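Local coordinates for protein internalin C2 (Listeria monocytogenes serotype 4b str. F2365, PDB 4FHO) that is a leucine-rich-repeat protein of the internalin family that probably acts in adhesion to, or invasion of, host cells, at residues A[184-189]-A[206-211]; A[167-172]-A[189-194]; A[45-50]-A[67-72]; A[6-11]-A[41-46]. All coordinates share one frame; numbering follows the deposited sequence.

Interaction 1. Residues A[184-189]-A[206-211]; sequences LRADDN and VHLKDN. With SO4 (sulfate ion), chain C.
L184 and R185 pair with V206 and H207 as neighbouring parallel strands, CA atoms of R185 and H207 lying 4.6 Å apart. Two backbone bonds lock the register: H207 N donates to L184 O (2.9 Å), and A186 N to H207 O (2.7 Å). Beyond the strands the pairing continues in the turns, where D188 N donates to K209 O.

On one face of the sheet R185 and H207 run alongside each other and point the same way, their guanidinium and imidazole planes only 4° apart. The extended R185 chain carries its tip past the ring to a sulfate ion, probably from the crystallisation liquor. R185 NH1 bonds sulfate O2 (2.8 Å) and R185 NH2 bonds sulfate O4 (2.9 Å), with the sulfur in the guanidinium plane, while NE forms a salt bridge with E205. A water in the plane of the H207 ring joins ND1 to D187 OD2.

D187 has CG anti to its own carbonyl carbon (chi1 -70°), which swings OD1 over the next turn. There K209 N meets D187 OD1 at 2.7 Å from above the carboxylate plane, 44° out of it. A186 O is gripped twice, from opposite faces of its plane: N211 ND2 reaches A186 O at 2.9 Å across the contact, and N189 ND2 from its own turn. N189 ND2 also bonds I164 O, one coil earlier. Such stacked asparagines, bonding backbone carbonyls from coil to coil just after short parallel strands, form the asparagine ladder of a leucine-rich-repeat solenoid.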
loop_
_atom_site.group_PDB
_atom_site.type_symbol
_atom_site.label_atom_id
_atom_site.label_comp_id
_atom_site.label_asym_id
_atom_site.label_seq_id
_atom_site.Cartn_x
_atom_site.Cartn_y
_atom_site.Cartn_z
ATOM N N LEU A 184 9.473 -12.402 3.581
ATOM C CA LEU A 184 8.112 -12.731 3.971
ATOM C C LEU A 184 8.036 -12.549 5.469
ATOM O O LEU A 184 8.676 -13.285 6.208
ATOM C CB LEU A 184 7.712 -14.158 3.603
ATOM C CG LEU A 184 6.298 -14.581 4.040
ATOM C CD1 LEU A 184 5.235 -13.713 3.371
ATOM C CD2 LEU A 184 6.029 -16.050 3.760
ATOM N N ARG A 185 7.241 -11.576 5.912
ATOM C CA ARG A 185 6.986 -11.360 7.325
ATOM C C ARG A 185 5.544 -11.743 7.609
ATOM O O ARG A 185 4.626 -11.118 7.076
ATOM C CB ARG A 185 7.255 -9.917 7.691
ATOM C CG ARG A 185 8.737 -9.601 7.711
ATOM C CD ARG A 185 8.933 -8.177 8.143
ATOM N NE ARG A 185 10.339 -7.865 8.326
ATOM C CZ ARG A 185 10.800 -6.728 8.841
ATOM N NH1 ARG A 185 9.976 -5.743 9.227
ATOM N NH2 ARG A 185 12.107 -6.562 8.950
ATOM N N ALA A 186 5.360 -12.784 8.422
ATOM C CA ALA A 186 4.048 -13.383 8.672
ATOM C C ALA A 186 3.839 -13.798 10.129
ATOM O O ALA A 186 3.096 -14.749 10.390
ATOM C CB ALA A 186 3.832 -14.559 7.728
ATOM N N ASP A 187 4.424 -13.036 11.070
ATOM C CA ASP A 187 4.240 -13.306 12.516
ATOM C C ASP A 187 2.757 -13.150 12.899
ATOM O O ASP A 187 2.120 -12.214 12.450
ATOM C CB ASP A 187 5.066 -12.350 13.402
ATOM C CG ASP A 187 6.576 -12.603 13.340
ATOM O OD1 ASP A 187 7.011 -13.644 12.818
ATOM O OD2 ASP A 187 7.350 -11.754 13.852
ATOM N N ASP A 188 2.239 -14.072 13.717
ATOM C CA ASP A 188 0.898 -13.969 14.319
ATOM C C ASP A 188 -0.192 -14.111 13.239
ATOM O O ASP A 188 -0.855 -13.163 12.849
ATOM C CB ASP A 188 0.767 -12.707 15.215
ATOM C CG ASP A 188 -0.488 -12.718 16.111
ATOM O OD1 ASP A 188 -1.351 -13.619 16.025
ATOM O OD2 ASP A 188 -0.635 -11.766 16.899
ATOM N N ASN A 189 -0.313 -15.341 12.763
ATOM C CA ASN A 189 -1.285 -15.767 11.772
ATOM C C ASN A 189 -1.758 -17.189 12.167
ATOM O O ASN A 189 -1.582 -17.584 13.326
ATOM C CB ASN A 189 -0.642 -15.670 10.381
ATOM C CG ASN A 189 -0.787 -14.300 9.767
ATOM O OD1 ASN A 189 -1.902 -13.847 9.487
ATOM N ND2 ASN A 189 0.334 -13.643 9.529
ATOM N N VAL A 206 12.502 -14.760 6.660
ATOM C CA VAL A 206 11.177 -15.342 6.836
ATOM C C VAL A 206 10.794 -15.216 8.306
ATOM O O VAL A 206 11.438 -15.796 9.154
ATOM C CB VAL A 206 11.120 -16.795 6.368
ATOM C CG1 VAL A 206 9.683 -17.315 6.390
ATOM C CG2 VAL A 206 11.659 -16.909 4.952
ATOM N N HIS A 207 9.775 -14.428 8.618
ATOM C CA HIS A 207 9.316 -14.253 9.997
ATOM C C HIS A 207 8.016 -15.005 10.151
ATOM O O HIS A 207 7.000 -14.641 9.542
ATOM C CB HIS A 207 9.173 -12.776 10.363
ATOM C CG HIS A 207 10.479 -12.044 10.607
ATOM N ND1 HIS A 207 10.506 -10.783 11.093
ATOM C CD2 HIS A 207 11.790 -12.417 10.429
ATOM C CE1 HIS A 207 11.783 -10.383 11.211
ATOM N NE2 HIS A 207 12.567 -11.386 10.817
ATOM N N LEU A 208 8.034 -16.066 10.964
ATOM C CA LEU A 208 6.873 -16.948 11.178
ATOM C C LEU A 208 6.585 -17.209 12.664
ATOM O O LEU A 208 6.068 -18.256 13.005
ATOM C CB LEU A 208 7.082 -18.263 10.409
ATOM C CG LEU A 208 7.066 -18.195 8.873
ATOM C CD1 LEU A 208 7.636 -19.478 8.287
ATOM C CD2 LEU A 208 5.691 -17.948 8.299
ATOM N N LYS A 209 6.843 -16.223 13.537
ATOM C CA LYS A 209 6.562 -16.352 14.986
ATOM C C LYS A 209 5.053 -16.458 15.235
ATOM O O LYS A 209 4.292 -15.969 14.442
ATOM C CB LYS A 209 7.103 -15.153 15.786
ATOM C CG LYS A 209 8.613 -14.987 15.704
ATOM C CD LYS A 209 9.122 -13.731 16.393
ATOM C CE LYS A 209 8.932 -13.772 17.888
ATOM N NZ LYS A 209 9.921 -12.906 18.591
ATOM N N ASP A 210 4.659 -17.117 16.327
ATOM C CA ASP A 210 3.239 -17.258 16.742
ATOM C C ASP A 210 2.339 -17.775 15.609
ATOM O O ASP A 210 1.270 -17.238 15.331
ATOM C CB ASP A 210 2.712 -15.944 17.355
ATOM C CG ASP A 210 3.306 -15.665 18.725
ATOM O OD1 ASP A 210 2.740 -16.153 19.725
ATOM O OD2 ASP A 210 4.337 -14.966 18.806
ATOM N N ASN A 211 2.829 -18.816 14.943
ATOM C CA ASN A 211 2.062 -19.622 14.008
ATOM C C ASN A 211 2.066 -21.048 14.574
ATOM O O ASN A 211 2.537 -21.254 15.688
ATOM C CB ASN A 211 2.683 -19.501 12.616
ATOM C CG ASN A 211 2.283 -18.223 11.910
ATOM O OD1 ASN A 211 1.131 -18.071 11.464
ATOM N ND2 ASN A 211 3.225 -17.298 11.788
HETATM S S SO4 C . 11.710 -2.795 10.235
HETATM O O1 SO4 C . 12.308 -2.903 11.593
HETATM O O2 SO4 C . 10.265 -3.120 10.303
HETATM O O3 SO4 C . 11.873 -1.418 9.701
HETATM O O4 SO4 C . 12.397 -3.746 9.331
HETATM O O HOH W 1 8.090 -9.445 12.214
#

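Interaction 2. Residues A[167-172]-A[189-194]; sequences NQVNDL and NKISDI
N189 OD1 is gripped by two backbone amides of the preceding coil. V169 N gives N189 OD1 the sounder bond, 3.1 Å with an N-H...O angle of 163°, its donor tilted 29° from the amide's carbonyl plane; N167 N adds a weak one to N189 OD1 at 3.3 Å. The side chains of N189 and V169 lie alongside each other, and V169 CB is 3.5 Å from N189 OD1. The amide of N189 is thus fixed at both ends, since its ND2 is held by I164 O.

The shortest polar bond runs the other way, from K190 N to V169 O at 2.7 Å. On the surface, K190 and Q168 lie side by side. A bend at chi2 (-80°) folds the lysine back so that K190 NZ reaches Q168 OE1, a weak bond of 2.9 Å.

Further on, direct bonds give way to water and hydrocarbon. D193 O receives two waters, one also donating to N170 O, the other accepting from L172 N. Underneath, L172 crosses I191 at about a right angle: L172 CD2 meets I191 CD1 at 3.7 Å, while L172 CD1 lies against I191 CG2 and, more distantly, I194 CG2 at 4.2 Å. Aliphatic residues turned inward, under turns tied by an asparagine that bonds the backbone of the previous coil, are the repeating pattern of a leucine-rich-repeat solenoid.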
loop_
_atom_site.group_PDB
_atom_site.type_symbol
_atom_site.label_atom_id
_atom_site.label_comp_id
_atom_site.label_asym_id
_atom_site.label_seq_id
_atom_site.Cartn_x
_atom_site.Cartn_y
_atom_site.Cartn_z
ATOM N N ASN A 167 -2.558 -11.054 11.053
ATOM C CA ASN A 167 -3.773 -11.281 10.278
ATOM C C ASN A 167 -4.345 -12.646 10.713
ATOM O O ASN A 167 -4.012 -13.111 11.802
ATOM C CB ASN A 167 -3.437 -11.139 8.778
ATOM C CG ASN A 167 -3.424 -9.703 8.316
ATOM O OD1 ASN A 167 -4.463 -9.085 8.247
ATOM N ND2 ASN A 167 -2.245 -9.159 8.009
ATOM N N GLN A 168 -5.178 -13.282 9.885
ATOM C CA GLN A 168 -5.754 -14.593 10.171
ATOM C C GLN A 168 -5.469 -15.557 9.003
ATOM O O GLN A 168 -6.288 -16.408 8.693
ATOM C CB GLN A 168 -7.259 -14.441 10.408
ATOM C CG GLN A 168 -7.659 -13.502 11.545
ATOM C CD GLN A 168 -8.464 -14.183 12.636
ATOM O OE1 GLN A 168 -7.910 -14.899 13.476
ATOM N NE2 GLN A 168 -9.783 -13.967 12.626
ATOM N N VAL A 169 -4.297 -15.417 8.376
ATOM C CA VAL A 169 -3.924 -16.182 7.193
ATOM C C VAL A 169 -3.641 -17.623 7.617
ATOM O O VAL A 169 -2.915 -17.834 8.581
ATOM C CB VAL A 169 -2.671 -15.584 6.504
ATOM C CG1 VAL A 169 -2.151 -16.485 5.395
ATOM C CG2 VAL A 169 -2.974 -14.209 5.943
ATOM N N ASN A 170 -4.228 -18.591 6.911
ATOM C CA ASN A 170 -3.991 -20.037 7.158
ATOM C C ASN A 170 -3.427 -20.849 5.993
ATOM O O ASN A 170 -3.187 -22.052 6.153
ATOM C CB ASN A 170 -5.268 -20.711 7.722
ATOM C CG ASN A 170 -6.372 -20.883 6.685
ATOM O OD1 ASN A 170 -7.330 -20.133 6.659
ATOM N ND2 ASN A 170 -6.253 -21.911 5.855
ATOM N N ASP A 171 -3.221 -20.213 4.841
ATOM C CA ASP A 171 -2.820 -20.907 3.619
ATOM C C ASP A 171 -1.821 -20.019 2.874
ATOM O O ASP A 171 -2.169 -18.916 2.477
ATOM C CB ASP A 171 -4.084 -21.185 2.774
ATOM C CG ASP A 171 -3.876 -22.236 1.688
ATOM O OD1 ASP A 171 -2.724 -22.579 1.335
ATOM O OD2 ASP A 171 -4.899 -22.728 1.175
ATOM N N LEU A 172 -0.590 -20.497 2.706
ATOM C CA LEU A 172 0.448 -19.780 1.944
ATOM C C LEU A 172 0.579 -20.240 0.486
ATOM O O LEU A 172 1.451 -19.754 -0.244
ATOM C CB LEU A 172 1.795 -19.884 2.662
ATOM C CG LEU A 172 1.911 -19.262 4.061
ATOM C CD1 LEU A 172 3.324 -19.475 4.589
ATOM C CD2 LEU A 172 1.547 -17.777 4.070
ATOM N N ASN A 189 -0.313 -15.341 12.763
ATOM C CA ASN A 189 -1.285 -15.767 11.772
ATOM C C ASN A 189 -1.758 -17.189 12.167
ATOM O O ASN A 189 -1.582 -17.584 13.326
ATOM C CB ASN A 189 -0.642 -15.670 10.381
ATOM C CG ASN A 189 -0.787 -14.300 9.767
ATOM O OD1 ASN A 189 -1.902 -13.847 9.487
ATOM N ND2 ASN A 189 0.334 -13.643 9.529
ATOM N N LYS A 190 -2.373 -17.925 11.253
ATOM C CA LYS A 190 -2.816 -19.296 11.502
ATOM C C LYS A 190 -2.130 -20.252 10.526
ATOM O O LYS A 190 -2.750 -21.172 10.016
ATOM C CB LYS A 190 -4.350 -19.367 11.395
ATOM C CG LYS A 190 -5.098 -18.476 12.381
ATOM C CD LYS A 190 -5.187 -19.113 13.767
ATOM C CE LYS A 190 -5.536 -18.096 14.846
ATOM N NZ LYS A 190 -6.747 -17.289 14.521
ATOM N N ILE A 191 -0.825 -20.059 10.311
ATOM C CA ILE A 191 -0.066 -20.849 9.340
ATOM C C ILE A 191 0.388 -22.151 10.025
ATOM O O ILE A 191 0.927 -22.116 11.140
ATOM C CB ILE A 191 1.135 -20.036 8.768
ATOM C CG1 ILE A 191 0.625 -18.789 8.009
ATOM C CG2 ILE A 191 2.007 -20.890 7.852
ATOM C CD1 ILE A 191 1.680 -17.723 7.744
ATOM N N SER A 192 0.131 -23.290 9.380
ATOM C CA SER A 192 0.693 -24.599 9.800
ATOM C C SER A 192 1.544 -25.328 8.764
ATOM O O SER A 192 2.422 -26.089 9.145
ATOM C CB SER A 192 -0.425 -25.530 10.289
ATOM O OG SER A 192 -1.452 -25.641 9.327
ATOM N N ASP A 193 1.254 -25.134 7.482
ATOM C CA ASP A 193 1.977 -25.764 6.380
ATOM C C ASP A 193 2.767 -24.634 5.742
ATOM O O ASP A 193 2.178 -23.647 5.356
ATOM C CB ASP A 193 0.958 -26.364 5.386
ATOM C CG ASP A 193 1.590 -27.242 4.312
ATOM O OD1 ASP A 193 2.810 -27.181 4.077
ATOM O OD2 ASP A 193 0.833 -28.014 3.686
ATOM N N ILE A 194 4.090 -24.770 5.656
ATOM C CA ILE A 194 4.947 -23.828 4.900
ATOM C C ILE A 194 5.577 -24.457 3.640
ATOM O O ILE A 194 6.524 -23.900 3.084
ATOM C CB ILE A 194 6.016 -23.132 5.802
ATOM C CG1 ILE A 194 6.981 -24.126 6.448
ATOM C CG2 ILE A 194 5.329 -22.309 6.880
ATOM C CD1 ILE A 194 8.245 -23.465 6.962
HETATM O O HOH W 2 -0.626 -23.282 5.492
HETATM O O HOH W 3 0.490 -22.978 2.969
#

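Interaction 3. Residues A[45-50]-A[67-72]; sequences DLDGIA and YLNNLI
D47 and A50 take three hydrogen bonds from N69, N70 and I72. The two asparagines are neighbours in the type I turn L68-L71. N69 ND2 donates to the syn lone pair of D47 OD1 at 2.7 Å, with the carboxylate and amide planes 47° apart. With CG beside the backbone N (chi1 -75°), the D47 carboxylate hangs over the turn. N70 ND2 reaches D47 O at 2.9 Å, and that oxygen lies nearly in the amide plane of N70. One residue is therefore held through both backbone and side chain. N69 ND2 shares itself with E7 O, and N70 turns its other end, OD1, to K92 NZ. The third bond is backbone to backbone, I72 N to A50 O, 2.7 Å and close to straight at 163°.

The apolar contacts centre on L68, whose CD2 is wedged between L46 and I49. L68 CD2 lies 3.7 Å from L46 CD2, the two leucines crossing at about a right angle, and 3.8 Å from I49 CD1. L46 CD1 touches Y67 CB, and I49 CG2 faces L71 CD1 at 4.1 Å. Buried by this contact, I49 O has no polar partner in the model.

V28 of helix 22-31 and F19 cover the same core. The contact joins the helical cap that closes the N-terminal end of an internalin to its first leucine-rich-repeat coils.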
loop_
_atom_site.group_PDB
_atom_site.type_symbol
_atom_site.label_atom_id
_atom_site.label_comp_id
_atom_site.label_asym_id
_atom_site.label_seq_id
_atom_site.Cartn_x
_atom_site.Cartn_y
_atom_site.Cartn_z
ATOM N N ASP A 45 0.608 24.356 -11.792
ATOM C CA ASP A 45 1.164 24.218 -10.421
ATOM C C ASP A 45 0.840 22.848 -9.839
ATOM O O ASP A 45 1.705 22.195 -9.260
ATOM C CB ASP A 45 0.604 25.269 -9.456
ATOM C CG ASP A 45 0.982 26.681 -9.830
ATOM O OD1 ASP A 45 2.185 27.001 -9.785
ATOM O OD2 ASP A 45 0.067 27.467 -10.144
ATOM N N LEU A 46 -0.417 22.430 -10.005
ATOM C CA LEU A 46 -0.869 21.098 -9.577
ATOM C C LEU A 46 -0.164 19.972 -10.353
ATOM O O LEU A 46 0.250 18.986 -9.750
ATOM C CB LEU A 46 -2.400 20.986 -9.693
ATOM C CG LEU A 46 -3.257 21.937 -8.842
ATOM C CD1 LEU A 46 -4.727 21.598 -8.969
ATOM C CD2 LEU A 46 -2.856 21.861 -7.371
ATOM N N ASP A 47 0.002 20.145 -11.669
ATOM C CA ASP A 47 0.729 19.162 -12.510
ATOM C C ASP A 47 2.230 19.015 -12.176
ATOM O O ASP A 47 2.823 17.987 -12.517
ATOM C CB ASP A 47 0.519 19.443 -14.020
ATOM C CG ASP A 47 -0.878 19.031 -14.531
ATOM O OD1 ASP A 47 -1.562 18.184 -13.922
ATOM O OD2 ASP A 47 -1.307 19.552 -15.572
ATOM N N GLY A 48 2.827 20.016 -11.510
ATOM C CA GLY A 48 4.208 19.945 -11.015
ATOM C C GLY A 48 4.427 19.274 -9.656
ATOM O O GLY A 48 5.568 19.165 -9.228
ATOM N N ILE A 49 3.359 18.826 -8.976
ATOM C CA ILE A 49 3.494 18.100 -7.695
ATOM C C ILE A 49 3.793 16.627 -7.990
ATOM O O ILE A 49 2.923 15.894 -8.461
ATOM C CB ILE A 49 2.240 18.221 -6.787
ATOM C CG1 ILE A 49 1.927 19.695 -6.506
ATOM C CG2 ILE A 49 2.462 17.472 -5.463
ATOM C CD1 ILE A 49 0.704 19.934 -5.652
ATOM N N ALA A 50 5.022 16.202 -7.697
ATOM C CA ALA A 50 5.448 14.813 -7.873
ATOM C C ALA A 50 5.156 13.966 -6.632
ATOM O O ALA A 50 4.743 12.825 -6.764
ATOM C CB ALA A 50 6.927 14.757 -8.236
ATOM N N TYR A 67 -6.832 16.094 -9.227
ATOM C CA TYR A 67 -6.187 17.100 -10.090
ATOM C C TYR A 67 -4.667 16.968 -10.135
ATOM O O TYR A 67 -4.032 17.564 -11.006
ATOM C CB TYR A 67 -6.590 18.530 -9.682
ATOM C CG TYR A 67 -8.077 18.762 -9.726
ATOM C CD1 TYR A 67 -8.753 18.835 -10.957
ATOM C CD2 TYR A 67 -8.832 18.887 -8.552
ATOM C CE1 TYR A 67 -10.138 19.009 -11.010
ATOM C CE2 TYR A 67 -10.207 19.097 -8.597
ATOM C CZ TYR A 67 -10.857 19.158 -9.829
ATOM O OH TYR A 67 -12.218 19.352 -9.871
ATOM N N LEU A 68 -4.082 16.193 -9.220
ATOM C CA LEU A 68 -2.637 15.970 -9.210
ATOM C C LEU A 68 -2.298 14.829 -10.193
ATOM O O LEU A 68 -1.974 13.712 -9.775
ATOM C CB LEU A 68 -2.139 15.723 -7.777
ATOM C CG LEU A 68 -2.583 16.749 -6.720
ATOM C CD1 LEU A 68 -1.922 16.423 -5.394
ATOM C CD2 LEU A 68 -2.268 18.176 -7.119
ATOM N N ASN A 69 -2.349 15.149 -11.496
ATOM C CA ASN A 69 -2.194 14.151 -12.585
ATOM C C ASN A 69 -0.861 13.395 -12.545
ATOM O O ASN A 69 -0.841 12.182 -12.717
ATOM C CB ASN A 69 -2.359 14.780 -13.976
ATOM C CG ASN A 69 -3.738 15.354 -14.203
ATOM O OD1 ASN A 69 -4.743 14.634 -14.177
ATOM N ND2 ASN A 69 -3.796 16.660 -14.415
ATOM N N ASN A 70 0.230 14.120 -12.285
ATOM C CA ASN A 70 1.587 13.568 -12.308
ATOM C C ASN A 70 2.120 13.162 -10.923
ATOM O O ASN A 70 3.333 12.992 -10.772
ATOM C CB ASN A 70 2.541 14.573 -12.990
ATOM C CG ASN A 70 2.087 14.935 -14.396
ATOM O OD1 ASN A 70 1.617 14.077 -15.137
ATOM N ND2 ASN A 70 2.202 16.211 -14.756
ATOM N N LEU A 71 1.218 12.982 -9.941
ATOM C CA LEU A 71 1.588 12.525 -8.586
ATOM C C LEU A 71 2.209 11.119 -8.692
ATOM O O LEU A 71 1.660 10.247 -9.376
ATOM C CB LEU A 71 0.370 12.492 -7.665
ATOM C CG LEU A 71 0.622 12.302 -6.156
ATOM C CD1 LEU A 71 1.375 13.479 -5.566
ATOM C CD2 LEU A 71 -0.712 12.099 -5.460
ATOM N N ILE A 72 3.371 10.961 -8.069
ATOM C CA ILE A 72 4.180 9.736 -8.046
ATOM C C ILE A 72 4.154 9.072 -6.656
ATOM O O ILE A 72 4.026 7.856 -6.571
ATOM C CB ILE A 72 5.640 10.044 -8.483
ATOM C CG1 ILE A 72 5.695 10.323 -9.990
ATOM C CG2 ILE A 72 6.595 8.897 -8.179
ATOM C CD1 ILE A 72 7.014 10.903 -10.461
#

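Interaction 4. Residues A[6-11]-A[41-46]; sequences AESIAQ and VTQADL
I9 N donates to Q43 OE1 at 3.0 Å, tying the N-terminal strip 6-11 to the start of helix 43-47; the bond is nearly straight (169°), its donor 31° off the carbonyl plane of the Q43 amide. Q43 projects CG anti to its backbone N (chi1 -177°) and then bends at chi2, which sets OE1 beside the strip. Its NE2 turns to Y67 O, so the two ends of one amide bridge different parts of the chain.

Van der Waals contacts surround this bond. The aliphatic part of Q43 packs on the strip, its CG 3.5 Å from S8 OG and its CB 3.9 Å from I9 CG1. I9 CD1 reaches back to V41 O at 3.6 Å, and I9 CG2 lies 4.2 Å from L46 CD1.

The helix start has its own polar lock, a capping box: D45 N donates to T42 OG1, and D45 OD2 receives T42 N at 2.8 Å as well as T42 OG1.

The strip thus lies across the first turn of helix 43-47. It is backed by Y67, against which I9 packs, and leads into strand 13-14, paired antiparallel with strand 40-41, while V41 and L46 rest on helix 15-18.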
loop_
_atom_site.group_PDB
_atom_site.type_symbol
_atom_site.label_atom_id
_atom_site.label_comp_id
_atom_site.label_asym_id
_atom_site.label_seq_id
_atom_site.Cartn_x
_atom_site.Cartn_y
_atom_site.Cartn_z
ATOM N N ALA A 6 -6.488 13.012 -18.752
ATOM C CA ALA A 6 -5.978 13.915 -17.683
ATOM C C ALA A 6 -7.092 14.825 -17.161
ATOM O O ALA A 6 -7.900 15.339 -17.949
ATOM C CB ALA A 6 -4.812 14.750 -18.197
ATOM N N GLU A 7 -7.111 15.021 -15.839
ATOM C CA GLU A 7 -8.120 15.834 -15.143
ATOM C C GLU A 7 -7.563 17.241 -14.904
ATOM O O GLU A 7 -6.357 17.403 -14.718
ATOM C CB GLU A 7 -8.534 15.148 -13.831
ATOM C CG GLU A 7 -9.920 15.546 -13.297
ATOM C CD GLU A 7 -10.784 14.389 -12.770
ATOM O OE1 GLU A 7 -10.322 13.225 -12.645
ATOM O OE2 GLU A 7 -11.963 14.658 -12.464
ATOM N N SER A 8 -8.442 18.247 -14.918
ATOM C CA SER A 8 -8.025 19.657 -14.969
ATOM C C SER A 8 -9.043 20.623 -14.359
ATOM O O SER A 8 -10.226 20.583 -14.734
ATOM C CB SER A 8 -7.766 20.060 -16.426
ATOM O OG SER A 8 -7.280 21.389 -16.518
ATOM N N ILE A 9 -8.577 21.488 -13.444
ATOM C CA ILE A 9 -9.387 22.615 -12.927
ATOM C C ILE A 9 -9.765 23.590 -14.051
ATOM O O ILE A 9 -8.967 23.830 -14.957
ATOM C CB ILE A 9 -8.717 23.399 -11.749
ATOM C CG1 ILE A 9 -7.350 24.011 -12.120
ATOM C CG2 ILE A 9 -8.553 22.495 -10.533
ATOM C CD1 ILE A 9 -6.814 24.990 -11.101
ATOM N N ALA A 10 -10.976 24.139 -13.976
ATOM C CA ALA A 10 -11.524 25.012 -15.036
ATOM C C ALA A 10 -10.820 26.378 -15.150
ATOM O O ALA A 10 -10.708 26.928 -16.254
ATOM C CB ALA A 10 -13.024 25.207 -14.838
ATOM N N GLN A 11 -10.378 26.920 -14.012
ATOM C CA GLN A 11 -9.659 28.207 -13.948
ATOM C C GLN A 11 -8.766 28.269 -12.680
ATOM O O GLN A 11 -8.755 27.305 -11.902
ATOM C CB GLN A 11 -10.666 29.383 -14.053
ATOM C CG GLN A 11 -11.465 29.786 -12.809
ATOM C CD GLN A 11 -12.591 28.825 -12.465
ATOM O OE1 GLN A 11 -12.387 27.618 -12.374
ATOM N NE2 GLN A 11 -13.790 29.367 -12.262
ATOM N N VAL A 41 -3.908 28.687 -7.292
ATOM C CA VAL A 41 -2.987 27.848 -8.079
ATOM C C VAL A 41 -3.582 27.613 -9.470
ATOM O O VAL A 41 -4.819 27.612 -9.640
ATOM C CB VAL A 41 -2.669 26.508 -7.389
ATOM C CG1 VAL A 41 -1.806 26.750 -6.168
ATOM C CG2 VAL A 41 -3.940 25.764 -7.013
ATOM N N THR A 42 -2.696 27.479 -10.464
ATOM C CA THR A 42 -3.075 27.059 -11.822
ATOM C C THR A 42 -3.048 25.530 -11.855
ATOM O O THR A 42 -2.554 24.890 -10.911
ATOM C CB THR A 42 -2.102 27.605 -12.891
ATOM O OG1 THR A 42 -0.788 27.074 -12.669
ATOM C CG2 THR A 42 -2.032 29.126 -12.830
ATOM N N GLN A 43 -3.574 24.952 -12.935
ATOM C CA GLN A 43 -3.452 23.510 -13.176
ATOM C C GLN A 43 -1.989 23.086 -13.376
ATOM O O GLN A 43 -1.607 21.999 -12.930
ATOM C CB GLN A 43 -4.320 23.053 -14.359
ATOM C CG GLN A 43 -4.313 21.549 -14.634
ATOM C CD GLN A 43 -4.650 20.710 -13.406
ATOM O OE1 GLN A 43 -5.664 20.941 -12.740
ATOM N NE2 GLN A 43 -3.797 19.738 -13.100
ATOM N N ALA A 44 -1.189 23.944 -14.024
ATOM C CA ALA A 44 0.271 23.737 -14.155
ATOM C C ALA A 44 1.008 23.581 -12.809
ATOM O O ALA A 44 1.927 22.763 -12.712
ATOM C CB ALA A 44 0.906 24.857 -14.968
ATOM N N ASP A 45 0.608 24.356 -11.792
ATOM C CA ASP A 45 1.164 24.218 -10.421
ATOM C C ASP A 45 0.840 22.848 -9.839
ATOM O O ASP A 45 1.705 22.195 -9.260
ATOM C CB ASP A 45 0.604 25.269 -9.456
ATOM C CG ASP A 45 0.982 26.681 -9.830
ATOM O OD1 ASP A 45 2.185 27.001 -9.785
ATOM O OD2 ASP A 45 0.067 27.467 -10.144
ATOM N N LEU A 46 -0.417 22.430 -10.005
ATOM C CA LEU A 46 -0.869 21.098 -9.577
ATOM C C LEU A 46 -0.164 19.972 -10.353
ATOM O O LEU A 46 0.250 18.986 -9.750
ATOM C CB LEU A 46 -2.400 20.986 -9.693
ATOM C CG LEU A 46 -3.257 21.937 -8.842
ATOM C CD1 LEU A 46 -4.727 21.598 -8.969
ATOM C CD2 LEU A 46 -2.856 21.861 -7.371
#

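The contacts fall into two pairs on opposite sides of the chain's centre, the centres of interactions 1 and 3 about 38 Å apart. Interactions 1 and 2 touch and share N189: the first joins strands and the turns after them, the second the following loops, and N211 OD1 bonding I191 N repeats one coil on what N189 does. Interactions 3 and 4 share D45, L46 and helix 43-47; N69 bonds E7 O and Q43 bonds Y67 O between them. Interaction 2 is the most buried, hydrocarbon beneath asparagine-gripped backbone; interaction 1 adds charged groups on an accessible sheet face. Interaction 3 mixes a leucine core with polar turn bonds, whereas interaction 4, the smallest, rests largely on one glutamine and one isoleucine.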